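Local coordinates for conserved uncharacterized protein (predicted phosphoesterase COG0622) (Streptococcus pneumoniae, PDB 3CK2) that is a predicted metal-dependent phosphoesterase of the calcineurin-like superfamily, carrying two manganese ions in its probable active site, at residues 150-158 / 168-176; 79-90 / 104-114. All coordinates share one frame; numbering follows the deposited sequence.

Interaction 1: residues 150-158 / 168-176. With SRT (S,R meso-tartaric acid), chain F.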
loop_
_atom_site.group_PDB
_atom_site.type_symbol
_atom_site.label_atom_id
_atom_site.label_comp_id
_atom_site.label_asym_id
_atom_site.label_seq_id
_atom_site.Cartn_x
_atom_site.Cartn_y
_atom_site.Cartn_z
ATOM N N ILE A 150 9.044 -4.784 9.031
ATOM C CA ILE A 150 8.893 -6.229 8.915
ATOM C C ILE A 150 10.109 -6.891 9.490
ATOM O O ILE A 150 11.216 -6.562 9.102
ATOM C CB ILE A 150 8.703 -6.732 7.425
ATOM C CG1 ILE A 150 7.543 -6.013 6.704
ATOM C CG2 ILE A 150 8.517 -8.251 7.389
ATOM C CD1 ILE A 150 7.972 -5.233 5.480
ATOM N N ASP A 151 9.902 -7.811 10.423
ATOM C CA ASP A 151 10.953 -8.771 10.775
ATOM C C ASP A 151 10.329 -10.143 11.075
ATOM O O ASP A 151 9.127 -10.333 10.837
ATOM C CB ASP A 151 11.893 -8.239 11.874
ATOM C CG ASP A 151 11.239 -8.122 13.235
ATOM O OD1 ASP A 151 10.059 -8.422 13.407
ATOM O OD2 ASP A 151 11.944 -7.714 14.172
ATOM N N ASP A 152 11.139 -11.098 11.535
ATOM C CA ASP A 152 10.645 -12.465 11.761
ATOM C C ASP A 152 9.528 -12.567 12.801
ATOM O O ASP A 152 8.702 -13.456 12.715
ATOM C CB ASP A 152 11.798 -13.414 12.120
ATOM C CG ASP A 152 12.612 -13.833 10.892
ATOM O OD1 ASP A 152 12.013 -14.134 9.834
ATOM O OD2 ASP A 152 13.856 -13.853 10.974
ATOM N N SER A 153 9.483 -11.628 13.744
ATOM C CA SER A 153 8.553 -11.685 14.875
ATOM C C SER A 153 7.299 -10.821 14.718
ATOM O O SER A 153 6.243 -11.146 15.272
ATOM C CB SER A 153 9.294 -11.254 16.137
ATOM O OG SER A 153 10.456 -12.038 16.297
ATOM N N TYR A 154 7.425 -9.731 13.973
ATOM C CA TYR A 154 6.421 -8.694 13.894
ATOM C C TYR A 154 6.260 -8.029 12.558
ATOM O O TYR A 154 7.202 -7.786 11.875
ATOM C CB TYR A 154 6.776 -7.582 14.880
ATOM C CG TYR A 154 6.841 -8.034 16.296
ATOM C CD1 TYR A 154 5.713 -8.432 16.955
ATOM C CD2 TYR A 154 8.038 -8.093 16.964
ATOM C CE1 TYR A 154 5.772 -8.859 18.226
ATOM C CE2 TYR A 154 8.104 -8.521 18.240
ATOM C CZ TYR A 154 6.970 -8.907 18.863
ATOM O OH TYR A 154 7.025 -9.351 20.130
ATOM N N PHE A 155 5.036 -7.684 12.241
ATOM C CA PHE A 155 4.716 -6.557 11.362
ATOM C C PHE A 155 4.332 -5.369 12.258
ATOM O O PHE A 155 3.477 -5.496 13.139
ATOM C CB PHE A 155 3.491 -6.818 10.484
ATOM C CG PHE A 155 3.619 -7.975 9.558
ATOM C CD1 PHE A 155 4.585 -7.983 8.560
ATOM C CD2 PHE A 155 2.723 -9.039 9.635
ATOM C CE1 PHE A 155 4.670 -9.037 7.671
ATOM C CE2 PHE A 155 2.819 -10.116 8.747
ATOM C CZ PHE A 155 3.781 -10.109 7.764
ATOM N N LYS A 156 4.944 -4.212 12.017
ATOM C CA LYS A 156 4.570 -2.989 12.724
ATOM C C LYS A 156 4.019 -2.028 11.678
ATOM O O LYS A 156 4.700 -1.733 10.711
ATOM C CB LYS A 156 5.777 -2.385 13.473
ATOM C CG LYS A 156 5.500 -1.001 14.122
ATOM C CD LYS A 156 4.315 -1.046 15.137
ATOM C CE LYS A 156 3.858 0.341 15.563
ATOM N NZ LYS A 156 5.042 1.158 15.935
ATOM N N VAL A 157 2.772 -1.586 11.849
ATOM C CA VAL A 157 2.146 -0.617 10.929
ATOM C C VAL A 157 1.877 0.741 11.593
ATOM O O VAL A 157 1.254 0.827 12.648
ATOM C CB VAL A 157 0.818 -1.166 10.359
ATOM C CG1 VAL A 157 0.166 -0.136 9.410
ATOM C CG2 VAL A 157 1.040 -2.585 9.715
ATOM N N ASP A 158 2.397 1.797 10.977
ATOM C CA ASP A 158 2.070 3.168 11.358
ATOM C C ASP A 158 1.459 3.878 10.185
ATOM O O ASP A 158 1.873 3.674 9.048
ATOM C CB ASP A 158 3.316 3.922 11.755
ATOM C CG ASP A 158 3.859 3.477 13.093
ATOM O OD1 ASP A 158 3.179 3.622 14.146
ATOM O OD2 ASP A 158 4.963 2.939 13.068
ATOM N N PRO A 168 -1.694 9.359 15.455
ATOM C CA PRO A 168 -1.980 8.475 16.578
ATOM C C PRO A 168 -3.364 7.846 16.576
ATOM O O PRO A 168 -4.289 8.421 16.065
ATOM C CB PRO A 168 -1.818 9.389 17.797
ATOM C CG PRO A 168 -2.036 10.736 17.297
ATOM C CD PRO A 168 -1.592 10.768 15.864
ATOM N N GLY A 169 -3.465 6.641 17.132
ATOM C CA GLY A 169 -4.719 5.970 17.328
ATOM C C GLY A 169 -4.999 4.949 16.270
ATOM O O GLY A 169 -6.034 4.283 16.341
ATOM N N LEU A 170 -4.093 4.855 15.304
ATOM C CA LEU A 170 -4.152 3.935 14.145
ATOM C C LEU A 170 -3.025 2.908 14.041
ATOM O O LEU A 170 -3.143 1.976 13.262
ATOM C CB LEU A 170 -4.165 4.725 12.813
ATOM C CG LEU A 170 -5.265 5.775 12.653
ATOM C CD1 LEU A 170 -5.151 6.443 11.328
ATOM C CD2 LEU A 170 -6.663 5.143 12.860
ATOM N N SER A 171 -1.950 3.045 14.810
ATOM C CA SER A 171 -0.805 2.125 14.708
ATOM C C SER A 171 -1.193 0.742 15.203
ATOM O O SER A 171 -2.001 0.628 16.084
ATOM C CB SER A 171 0.386 2.635 15.508
ATOM O OG SER A 171 0.841 3.822 14.938
ATOM N N LYS A 172 -0.631 -0.304 14.600
ATOM C CA LYS A 172 -0.864 -1.680 15.031
ATOM C C LYS A 172 0.430 -2.486 14.971
ATOM O O LYS A 172 1.256 -2.275 14.104
ATOM C CB LYS A 172 -1.933 -2.346 14.158
ATOM C CG LYS A 172 -3.315 -1.614 14.133
ATOM C CD LYS A 172 -4.451 -2.612 14.155
ATOM C CE LYS A 172 -5.780 -2.081 13.584
ATOM N NZ LYS A 172 -6.695 -3.239 13.247
ATOM N N GLU A 173 0.582 -3.419 15.899
ATOM C CA GLU A 173 1.674 -4.370 15.861
ATOM C C GLU A 173 1.089 -5.765 15.839
ATOM O O GLU A 173 0.275 -6.075 16.688
ATOM C CB GLU A 173 2.616 -4.199 17.069
ATOM C CG GLU A 173 3.785 -5.179 17.010
ATOM C CD GLU A 173 5.058 -4.681 17.665
ATOM O OE1 GLU A 173 5.054 -4.529 18.901
ATOM O OE2 GLU A 173 6.072 -4.495 16.926
ATOM N N PHE A 174 1.504 -6.581 14.864
ATOM C CA PHE A 174 1.058 -7.971 14.728
ATOM C C PHE A 174 2.228 -8.944 14.925
ATOM O O PHE A 174 3.294 -8.771 14.335
ATOM C CB PHE A 174 0.474 -8.205 13.335
ATOM C CG PHE A 174 -0.629 -7.238 12.951
ATOM C CD1 PHE A 174 -1.947 -7.489 13.307
ATOM C CD2 PHE A 174 -0.353 -6.092 12.224
ATOM C CE1 PHE A 174 -2.972 -6.599 12.945
ATOM C CE2 PHE A 174 -1.360 -5.197 11.876
ATOM C CZ PHE A 174 -2.675 -5.460 12.235
ATOM N N SER A 175 2.057 -9.973 15.741
ATOM C CA SER A 175 3.096 -11.004 15.800
ATOM C C SER A 175 2.830 -12.099 14.760
ATOM O O SER A 175 1.683 -12.454 14.481
ATOM C CB SER A 175 3.298 -11.574 17.215
ATOM O OG SER A 175 2.083 -11.668 17.889
ATOM N N ARG A 176 3.922 -12.623 14.211
ATOM C CA ARG A 176 3.909 -13.482 13.027
ATOM C C ARG A 176 4.162 -14.964 13.351
ATOM O O ARG A 176 4.434 -15.301 14.499
ATOM C CB ARG A 176 4.992 -13.015 12.060
ATOM C CG ARG A 176 4.915 -11.578 11.657
ATOM C CD ARG A 176 6.043 -11.285 10.670
ATOM N NE ARG A 176 5.925 -12.124 9.479
ATOM C CZ ARG A 176 6.778 -12.117 8.460
ATOM N NH1 ARG A 176 6.566 -12.911 7.417
ATOM N NH2 ARG A 176 7.827 -11.308 8.470
HETATM O O1 SRT F . 4.123 2.643 18.046
HETATM O O11 SRT F . 2.663 4.003 18.991
HETATM C C1 SRT F . 3.601 3.775 18.185
HETATM C C2 SRT F . 4.107 4.903 17.322
HETATM O O2 SRT F . 4.065 4.452 15.970
HETATM C C3 SRT F . 5.561 5.331 17.605
HETATM O O3 SRT F . 5.976 4.907 18.913
HETATM C C4 SRT F . 5.767 6.827 17.434
HETATM O O4 SRT F . 6.932 7.283 17.520
HETATM O O41 SRT F . 4.801 7.587 17.181
#

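Interaction 2: residues 79-90 / 104-114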
loop_
_atom_site.group_PDB
_atom_site.type_symbol
_atom_site.label_atom_id
_atom_site.label_comp_id
_atom_site.label_asym_id
_atom_site.label_seq_id
_atom_site.Cartn_x
_atom_site.Cartn_y
_atom_site.Cartn_z
ATOM N N LYS A 79 7.096 -12.035 0.694
ATOM C CA LYS A 79 6.286 -11.927 -0.523
ATOM C C LYS A 79 5.091 -10.979 -0.316
ATOM O O LYS A 79 4.168 -11.252 0.481
ATOM C CB LYS A 79 5.785 -13.290 -0.952
ATOM C CG LYS A 79 4.938 -13.275 -2.219
ATOM C CD LYS A 79 4.654 -14.711 -2.681
ATOM C CE LYS A 79 3.919 -14.746 -3.996
ATOM N NZ LYS A 79 3.810 -16.119 -4.515
ATOM N N ILE A 80 5.129 -9.876 -1.059
ATOM C CA ILE A 80 4.150 -8.845 -1.012
ATOM C C ILE A 80 3.349 -8.977 -2.329
ATOM O O ILE A 80 3.926 -9.133 -3.412
ATOM C CB ILE A 80 4.859 -7.452 -0.898
ATOM C CG1 ILE A 80 5.730 -7.432 0.381
ATOM C CG2 ILE A 80 3.843 -6.298 -0.955
ATOM C CD1 ILE A 80 6.711 -6.255 0.538
ATOM N N ILE A 81 2.020 -8.966 -2.210
ATOM C CA ILE A 81 1.133 -8.884 -3.356
ATOM C C ILE A 81 0.370 -7.565 -3.213
ATOM O O ILE A 81 0.227 -7.035 -2.125
ATOM C CB ILE A 81 0.229 -10.155 -3.541
ATOM C CG1 ILE A 81 -0.899 -10.247 -2.502
ATOM C CG2 ILE A 81 1.089 -11.449 -3.497
ATOM C CD1 ILE A 81 -1.848 -11.457 -2.743
ATOM N N GLN A 82 -0.079 -7.047 -4.342
ATOM C CA GLN A 82 -0.525 -5.687 -4.467
ATOM C C GLN A 82 -1.550 -5.585 -5.583
ATOM O O GLN A 82 -1.321 -6.047 -6.708
ATOM C CB GLN A 82 0.681 -4.836 -4.825
ATOM C CG GLN A 82 0.461 -3.378 -4.822
ATOM C CD GLN A 82 1.636 -2.606 -5.361
ATOM O OE1 GLN A 82 2.605 -3.186 -5.895
ATOM N NE2 GLN A 82 1.551 -1.285 -5.262
ATOM N N THR A 83 -2.668 -4.955 -5.276
ATOM C CA THR A 83 -3.725 -4.726 -6.262
ATOM C C THR A 83 -4.506 -3.515 -5.811
ATOM O O THR A 83 -4.412 -3.130 -4.648
ATOM C CB THR A 83 -4.633 -6.004 -6.437
ATOM O OG1 THR A 83 -5.383 -5.901 -7.638
ATOM C CG2 THR A 83 -5.587 -6.218 -5.273
ATOM N N HIS A 84 -5.255 -2.881 -6.713
ATOM C CA HIS A 84 -6.129 -1.778 -6.285
ATOM C C HIS A 84 -7.281 -2.273 -5.426
ATOM O O HIS A 84 -7.465 -1.812 -4.316
ATOM C CB HIS A 84 -6.628 -0.969 -7.468
ATOM C CG HIS A 84 -7.310 0.312 -7.092
ATOM N ND1 HIS A 84 -6.647 1.351 -6.471
ATOM C CD2 HIS A 84 -8.585 0.743 -7.292
ATOM C CE1 HIS A 84 -7.481 2.371 -6.314
ATOM N NE2 HIS A 84 -8.661 2.030 -6.799
ATOM N N GLY A 85 -8.044 -3.224 -5.928
ATOM C CA GLY A 85 -9.122 -3.878 -5.141
ATOM C C GLY A 85 -10.445 -3.995 -5.872
ATOM O O GLY A 85 -11.214 -4.880 -5.593
ATOM N N HIS A 86 -10.673 -3.114 -6.839
ATOM C CA HIS A 86 -11.910 -3.081 -7.606
ATOM C C HIS A 86 -12.183 -4.348 -8.407
ATOM O O HIS A 86 -13.360 -4.731 -8.613
ATOM C CB HIS A 86 -11.940 -1.838 -8.536
ATOM C CG HIS A 86 -10.888 -1.825 -9.602
ATOM N ND1 HIS A 86 -9.547 -1.749 -9.311
ATOM C CD2 HIS A 86 -10.979 -1.792 -10.956
ATOM C CE1 HIS A 86 -8.854 -1.724 -10.439
ATOM N NE2 HIS A 86 -9.698 -1.731 -11.452
ATOM N N LEU A 87 -11.109 -4.998 -8.846
ATOM C CA LEU A 87 -11.235 -6.201 -9.617
ATOM C C LEU A 87 -11.511 -7.389 -8.714
ATOM O O LEU A 87 -11.777 -8.463 -9.238
ATOM C CB LEU A 87 -9.980 -6.470 -10.482
ATOM C CG LEU A 87 -9.620 -5.374 -11.490
ATOM C CD1 LEU A 87 -8.231 -5.618 -12.081
ATOM C CD2 LEU A 87 -10.706 -5.256 -12.575
ATOM N N PHE A 88 -11.450 -7.197 -7.383
ATOM C CA PHE A 88 -11.782 -8.247 -6.401
ATOM C C PHE A 88 -13.122 -7.962 -5.683
ATOM O O PHE A 88 -13.520 -8.676 -4.781
ATOM C CB PHE A 88 -10.626 -8.427 -5.388
ATOM C CG PHE A 88 -9.397 -9.049 -5.998
ATOM C CD1 PHE A 88 -9.210 -10.421 -5.973
ATOM C CD2 PHE A 88 -8.460 -8.268 -6.678
ATOM C CE1 PHE A 88 -8.088 -11.005 -6.567
ATOM C CE2 PHE A 88 -7.358 -8.851 -7.275
ATOM C CZ PHE A 88 -7.174 -10.225 -7.214
ATOM N N ASP A 89 -13.808 -6.905 -6.112
ATOM C CA ASP A 89 -15.095 -6.524 -5.543
ATOM C C ASP A 89 -15.000 -6.385 -4.033
ATOM O O ASP A 89 -15.857 -6.890 -3.301
ATOM C CB ASP A 89 -16.192 -7.538 -5.905
ATOM C CG ASP A 89 -16.399 -7.689 -7.410
ATOM O OD1 ASP A 89 -16.482 -6.666 -8.111
ATOM O OD2 ASP A 89 -16.497 -8.846 -7.887
ATOM N N ILE A 90 -13.964 -5.691 -3.582
ATOM C CA ILE A 90 -13.717 -5.552 -2.139
ATOM C C ILE A 90 -14.783 -4.716 -1.407
ATOM O O ILE A 90 -14.903 -4.827 -0.203
ATOM C CB ILE A 90 -12.267 -5.090 -1.777
ATOM C CG1 ILE A 90 -11.929 -3.697 -2.335
ATOM C CG2 ILE A 90 -11.285 -6.116 -2.250
ATOM C CD1 ILE A 90 -10.582 -3.209 -1.869
ATOM N N GLU A 104 -1.393 -17.265 -3.359
ATOM C CA GLU A 104 -0.058 -16.693 -3.496
ATOM C C GLU A 104 0.845 -16.975 -2.306
ATOM O O GLU A 104 2.046 -16.782 -2.404
ATOM C CB GLU A 104 -0.149 -15.164 -3.634
ATOM C CG GLU A 104 -0.784 -14.656 -4.900
ATOM C CD GLU A 104 0.025 -14.964 -6.147
ATOM O OE1 GLU A 104 1.240 -15.255 -6.071
ATOM O OE2 GLU A 104 -0.567 -14.912 -7.231
ATOM N N GLU A 105 0.269 -17.387 -1.180
ATOM C CA GLU A 105 0.982 -17.476 0.091
ATOM C C GLU A 105 1.800 -16.200 0.376
ATOM O O GLU A 105 3.001 -16.255 0.638
ATOM C CB GLU A 105 1.848 -18.741 0.121
ATOM C CG GLU A 105 1.058 -19.995 0.555
ATOM C CD GLU A 105 1.412 -21.230 -0.239
ATOM O OE1 GLU A 105 2.603 -21.616 -0.243
ATOM O OE2 GLU A 105 0.490 -21.821 -0.861
ATOM N N ALA A 106 1.118 -15.055 0.327
ATOM C CA ALA A 106 1.745 -13.749 0.547
ATOM C C ALA A 106 2.050 -13.529 2.046
ATOM O O ALA A 106 1.319 -14.020 2.902
ATOM C CB ALA A 106 0.829 -12.629 -0.001
ATOM N N ALA A 107 3.121 -12.806 2.362
ATOM C CA ALA A 107 3.303 -12.275 3.715
ATOM C C ALA A 107 2.353 -11.067 3.926
ATOM O O ALA A 107 1.765 -10.875 5.009
ATOM C CB ALA A 107 4.783 -11.866 3.958
ATOM N N ILE A 108 2.226 -10.262 2.869
ATOM C CA ILE A 108 1.529 -8.989 2.905
ATOM C C ILE A 108 0.718 -8.816 1.617
ATOM O O ILE A 108 1.184 -9.138 0.531
ATOM C CB ILE A 108 2.503 -7.782 3.053
ATOM C CG1 ILE A 108 3.368 -7.927 4.328
ATOM C CG2 ILE A 108 1.693 -6.416 3.030
ATOM C CD1 ILE A 108 4.500 -6.876 4.461
ATOM N N CYS A 109 -0.503 -8.334 1.773
ATOM C CA CYS A 109 -1.414 -8.041 0.676
ATOM C C CYS A 109 -1.805 -6.552 0.743
ATOM O O CYS A 109 -2.406 -6.095 1.687
ATOM C CB CYS A 109 -2.641 -8.936 0.781
ATOM S SG CYS A 109 -3.895 -8.634 -0.509
ATOM N N LEU A 110 -1.398 -5.805 -0.265
ATOM C CA LEU A 110 -1.562 -4.368 -0.316
ATOM C C LEU A 110 -2.695 -4.051 -1.266
ATOM O O LEU A 110 -2.736 -4.578 -2.361
ATOM C CB LEU A 110 -0.278 -3.714 -0.838
ATOM C CG LEU A 110 0.973 -3.855 0.028
ATOM C CD1 LEU A 110 2.174 -3.161 -0.676
ATOM C CD2 LEU A 110 0.734 -3.283 1.462
ATOM N N TYR A 111 -3.610 -3.189 -0.829
ATOM C CA TYR A 111 -4.759 -2.780 -1.643
ATOM C C TYR A 111 -5.085 -1.253 -1.428
ATOM O O TYR A 111 -4.533 -0.601 -0.534
ATOM C CB TYR A 111 -5.967 -3.750 -1.414
ATOM C CG TYR A 111 -6.646 -3.643 -0.084
ATOM C CD1 TYR A 111 -7.833 -2.948 0.051
ATOM C CD2 TYR A 111 -6.126 -4.254 1.044
ATOM C CE1 TYR A 111 -8.469 -2.823 1.293
ATOM C CE2 TYR A 111 -6.757 -4.114 2.313
ATOM C CZ TYR A 111 -7.923 -3.397 2.417
ATOM O OH TYR A 111 -8.567 -3.265 3.641
ATOM N N GLY A 112 -5.917 -0.700 -2.321
ATOM C CA GLY A 112 -6.394 0.658 -2.236
ATOM C C GLY A 112 -7.917 0.681 -2.384
ATOM O O GLY A 112 -8.628 -0.064 -1.710
ATOM N N HIS A 113 -8.403 1.591 -3.226
ATOM C CA HIS A 113 -9.781 1.653 -3.699
ATOM C C HIS A 113 -10.752 2.264 -2.679
ATOM O O HIS A 113 -11.530 3.159 -3.050
ATOM C CB HIS A 113 -10.251 0.294 -4.243
ATOM C CG HIS A 113 -11.556 0.347 -4.979
ATOM N ND1 HIS A 113 -11.793 1.210 -6.025
ATOM C CD2 HIS A 113 -12.698 -0.359 -4.814
ATOM C CE1 HIS A 113 -13.030 1.048 -6.463
ATOM N NE2 HIS A 113 -13.600 0.101 -5.740
ATOM N N LEU A 114 -10.691 1.812 -1.416
ATOM C CA LEU A 114 -11.651 2.233 -0.348
ATOM C C LEU A 114 -11.413 3.622 0.281
ATOM O O LEU A 114 -12.334 4.218 0.834
ATOM C CB LEU A 114 -11.711 1.178 0.741
ATOM C CG LEU A 114 -12.059 -0.256 0.250
ATOM C CD1 LEU A 114 -12.046 -1.188 1.427
ATOM C CD2 LEU A 114 -13.421 -0.374 -0.503
#

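Interaction 1: residues 150-158 / 168-176
Arg176, the last residue of the chain, lays its side chain across the ring of Phe155. Arg176 CD sits over the centre of one face of the Phe155 ring, 3.8 Å from the centroid, in a CH-pi contact, and the guanidinium continues over the rim with its plane only 18° from that of the ring, Arg176 NE lying 3.4 Å from Phe155 CZ. The bend at chi3 (60°) turns NH2 back to the carbonyl of Asp151, where Arg176 NH2 donates from above the carbonyl plane to Asp151 O at 2.9 Å. Asp151 itself forms an Asx motif, its OD1 accepting from Ser153 N (the Asx turn) and from Tyr154 N at the start of strand 154-160. Four backbone bonds then zip Phe155 and Val157 to Phe174 and Lys172 in an antiparallel ladder. Phe155, Val157 and Phe174 share one face, which packs on strands 117-122 and 125-130. On the other, the Glu173 carboxylate stacks over the ring of Tyr154, its plane 28° away and Glu173 OE2 3.7 Å from Tyr154 CG. At the far end, Ser171 OG donates to Asp158 OD1, an apparent 2.5 Å whose shortness is doubtful, while Asp158 OD2 pairs with Arg147. Lys156, bent at chi2 and chi4, brings NZ to 2.7 Å from O1 of the bound meso-tartrate and into a weak salt bridge with Asp158 OD2. Val166 completes this tartrate pocket. Lys156 and Arg147 would probably favour an ionised Asp158, and the lysine's hydrogen bond to O1 places a probable positive charge beside the tartrate carboxylate.

Interaction 2: residues 79-90 / 104-114
His113 meets His84 at about a right angle as the two side chains converge on one manganese ion. Their ring planes stand 65° apart, and His113 CB lies over a face of the His84 ring, 3.7 Å from its centroid. His84 NE2 and His113 ND1, 3.3 Å apart, both bind the metal, whose site Asp41 and Asn60 complete; His84 ND1 is hydrogen-bonded to Asn39 O, which fixes the ring's rotation and leaves NE2 for the metal. Against one face of the His113 ring rests His86 CB, nearly over the centre, while Ile90 CG1 comes to the ring edge. Ile90 CD1 reaches on to Tyr111 CD1 at 3.4 Å. At the other end of the contact the extended Lys79 chain, its CG anti to the backbone N (chi1 -180°), crosses Glu104 at about a right angle: Lys79 NZ bonds Glu104 O at 2.8 Å, on a lone pair, and bridges to Glu104 OE1 at 3.1 Å, gripping the C-terminal end of helix 95-103, where Glu105 makes a Schellman motif. Between these ends Ile81 CG2 packs on Ala106 CB and Glu104 CB. The contact is the parallel pairing of a beta-alpha-beta unit, with helix 95-103 over Ile81 and Thr83, strand 70-75 flanking strand 78-83, and strand 125-130 flanking strand 108-110.

Overall arrangement
From the N terminus, interaction 2 comes first: residues 79-90 and 104-114 close the crossover through helix 95-103, and the loops leaving both strands meet at the manganese site. Interaction 1 opens afterwards, so the two follow in series without nesting or crossing; it closes the shorter hairpin between residues 150-158 and 168-176, where the chain ends. Interaction 2 lies in the five-stranded sheet, interaction 1 at the edge of the six-stranded one. The centres of interactions 1 and 2 lie about 18 Å apart. The sheets nevertheless pack together where Phe155 and Ile150 touch Ile108, and Phe155 CZ comes 3.5 Å from Ala107 O. The tartrate and metal sites belong to separate contacts.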